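Long-range contact in tRNA(Phe) 7-((3-amino-3-carboxypropyl)-4-demethylwyosine(37)-N(4))-methyltransferase 1 (Pyrococcus horikoshii, PDB 2IT2), which probably methylates N-4 of a wyosine derivative at position 37 of tRNA(Phe), using S-adenosyl-L-methionine as the methyl donor: residues Ser59-Pro64 with Ala72-Lys77. Residues are numbered along the deposited sequence; the frame is centred on the assembly and turned at random.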
loop_
_atom_site.group_PDB
_atom_site.type_symbol
_atom_site.label_atom_id
_atom_site.label_comp_id
_atom_site.label_asym_id
_atom_site.label_seq_id
_atom_site.Cartn_x
_atom_site.Cartn_y
_atom_site.Cartn_z
ATOM N N SER B 59 7.638 -14.881 -0.359
ATOM C CA SER B 59 9.075 -14.854 -0.491
ATOM C C SER B 59 9.806 -15.062 0.816
ATOM O O SER B 59 9.288 -14.769 1.884
ATOM C CB SER B 59 9.505 -13.503 -1.065
ATOM O OG SER B 59 8.702 -13.104 -2.166
ATOM N N VAL B 60 11.010 -15.602 0.711
ATOM C CA VAL B 60 11.883 -15.748 1.858
ATOM C C VAL B 60 13.082 -14.980 1.344
ATOM O O VAL B 60 13.731 -15.396 0.380
ATOM C CB VAL B 60 12.286 -17.195 2.136
ATOM C CG1 VAL B 60 13.423 -17.203 3.141
ATOM C CG2 VAL B 60 11.100 -17.968 2.694
HETATM N N MSE B 61 13.360 -13.840 1.957
HETATM C CA MSE B 61 14.461 -13.015 1.498
HETATM C C MSE B 61 15.222 -12.345 2.624
HETATM O O MSE B 61 14.698 -12.158 3.722
HETATM C CB MSE B 61 13.934 -11.968 0.508
HETATM C CG MSE B 61 12.802 -11.100 1.029
HETATM SE SE MSE B 61 13.413 -9.603 2.074
HETATM C CE MSE B 61 13.413 -8.216 0.741
ATOM N N GLU B 62 16.480 -12.020 2.354
ATOM C CA GLU B 62 17.302 -11.353 3.348
ATOM C C GLU B 62 17.673 -9.952 2.892
ATOM O O GLU B 62 17.992 -9.723 1.727
ATOM C CB GLU B 62 18.573 -12.156 3.656
ATOM C CG GLU B 62 19.396 -12.581 2.461
ATOM C CD GLU B 62 20.667 -13.321 2.869
ATOM O OE1 GLU B 62 20.591 -14.238 3.722
ATOM O OE2 GLU B 62 21.745 -12.991 2.333
HETATM N N MSE B 63 17.608 -9.011 3.824
HETATM C CA MSE B 63 17.931 -7.621 3.536
HETATM C C MSE B 63 18.545 -6.990 4.778
HETATM O O MSE B 63 18.309 -7.451 5.891
HETATM C CB MSE B 63 16.668 -6.866 3.108
HETATM C CG MSE B 63 15.530 -6.867 4.124
HETATM SE SE MSE B 63 13.912 -6.083 3.402
HETATM C CE MSE B 63 12.601 -7.188 4.278
ATOM N N PRO B 64 19.345 -5.925 4.605
ATOM C CA PRO B 64 19.983 -5.255 5.744
ATOM C C PRO B 64 18.993 -4.789 6.804
ATOM O O PRO B 64 19.181 -5.032 7.997
ATOM C CB PRO B 64 20.727 -4.098 5.086
ATOM C CG PRO B 64 19.875 -3.781 3.896
ATOM C CD PRO B 64 19.547 -5.156 3.364
ATOM N N ALA B 72 18.270 -6.261 -1.270
ATOM C CA ALA B 72 17.659 -7.507 -0.822
ATOM C C ALA B 72 18.058 -8.684 -1.704
ATOM O O ALA B 72 18.398 -8.515 -2.875
ATOM C CB ALA B 72 16.149 -7.365 -0.808
ATOM N N LYS B 73 18.012 -9.881 -1.128
ATOM C CA LYS B 73 18.357 -11.096 -1.851
ATOM C C LYS B 73 17.297 -12.160 -1.602
ATOM O O LYS B 73 17.091 -12.586 -0.463
ATOM C CB LYS B 73 19.721 -11.618 -1.393
ATOM C CG LYS B 73 20.131 -12.925 -2.054
ATOM C CD LYS B 73 21.416 -13.467 -1.457
ATOM C CE LYS B 73 21.761 -14.830 -2.040
ATOM N NZ LYS B 73 22.058 -14.780 -3.500
ATOM N N TRP B 74 16.625 -12.587 -2.666
ATOM C CA TRP B 74 15.600 -13.613 -2.536
ATOM C C TRP B 74 16.203 -15.021 -2.469
ATOM O O TRP B 74 16.887 -15.486 -3.373
ATOM C CB TRP B 74 14.674 -13.501 -3.750
ATOM C CG TRP B 74 13.668 -12.434 -3.537
ATOM C CD1 TRP B 74 12.343 -12.609 -3.083
ATOM C CD2 TRP B 74 13.825 -11.016 -3.815
ATOM N NE1 TRP B 74 11.648 -11.443 -3.042
ATOM C CE2 TRP B 74 12.585 -10.395 -3.519
ATOM C CE3 TRP B 74 14.880 -10.235 -4.285
ATOM C CZ2 TRP B 74 12.434 -9.027 -3.688
ATOM C CZ3 TRP B 74 14.730 -8.866 -4.453
ATOM C CH2 TRP B 74 13.496 -8.260 -4.157
ATOM N N LEU B 75 15.965 -15.687 -1.324
ATOM C CA LEU B 75 16.390 -17.078 -1.197
ATOM C C LEU B 75 15.329 -18.019 -1.764
ATOM O O LEU B 75 15.594 -19.125 -2.213
ATOM C CB LEU B 75 16.601 -17.374 0.286
ATOM C CG LEU B 75 17.564 -16.380 0.936
ATOM C CD1 LEU B 75 17.805 -16.678 2.417
ATOM C CD2 LEU B 75 18.936 -16.376 0.265
ATOM N N GLY B 76 14.075 -17.543 -1.682
ATOM C CA GLY B 76 12.968 -18.290 -2.253
ATOM C C GLY B 76 11.866 -17.338 -2.712
ATOM O O GLY B 76 11.562 -16.345 -2.063
ATOM N N LYS B 77 11.272 -17.577 -3.877
ATOM C CA LYS B 77 10.247 -16.679 -4.412
ATOM C C LYS B 77 9.204 -17.514 -5.146
ATOM O O LYS B 77 9.523 -18.230 -6.094
ATOM C CB LYS B 77 10.893 -15.649 -5.356
ATOM C CG LYS B 77 9.952 -14.563 -5.887
ATOM C CD LYS B 77 10.726 -13.415 -6.549
ATOM C CE LYS B 77 11.572 -13.881 -7.725
ATOM N NZ LYS B 77 12.370 -12.761 -8.310
#
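A classic beta bulge interrupts the antiparallel hairpin formed by strands 48-63 and 73-78: Leu75 and Gly76 share Val60 as their partner, which shifts the register by one residue between Val60 and Met61 as the chain turns a corner at Leu75. The carbonyl oxygen of Val60 accepts from both, at 2.8 Å from Leu75 N and 3.0 Å from Gly76 N. Each donor lies in the carbonyl plane, but the N-H of Leu75 is the more bent of the two, at 137°. Val60 N closes the pair by donating to Gly76 O, and beyond the bulge Glu62 and Lys73 form a hydrogen-bonded pair, each N donating to the other's carbonyl oxygen.

On one face of the hairpin, selenomethionine Met61 and Trp74 form a non-hydrogen-bonded pair. Met61 CB sits over the face of the five-membered ring in a CH-pi contact, 4.1 Å from the ring centroid and 14° off the normal, while Ser59 OG lies at the indole edge, in plane, 3.5 Å from Trp74 NE1. The Met61 chain bends at chi2 (83°) and again at chi3, bringing its CE to Ala72 CB at 3.3 Å, closer than usual for two carbons.

On the opposite face the Glu62 and Lys73 chains run alongside each other in the same direction, with Glu62 OE2 3.8 Å from Lys73 CD. Their charged ends do not meet; Glu62 OE1 is instead gripped by His94 ND1 and the backbone N of Arg95, and Leu75 CD1 approaches the same oxygen, its side chain nearly perpendicular to that of Glu62.

Backbone hydrogen bonds join segment 59-64 along its other edge to strand 98-112, Ser59 with Leu102, Met61 with Trp100 and Met63 with Gln98. Val60 and Leu75 both pack on Leu99 of that strand, and Val60 also meets Val87 and Ala90 of helix 84-91.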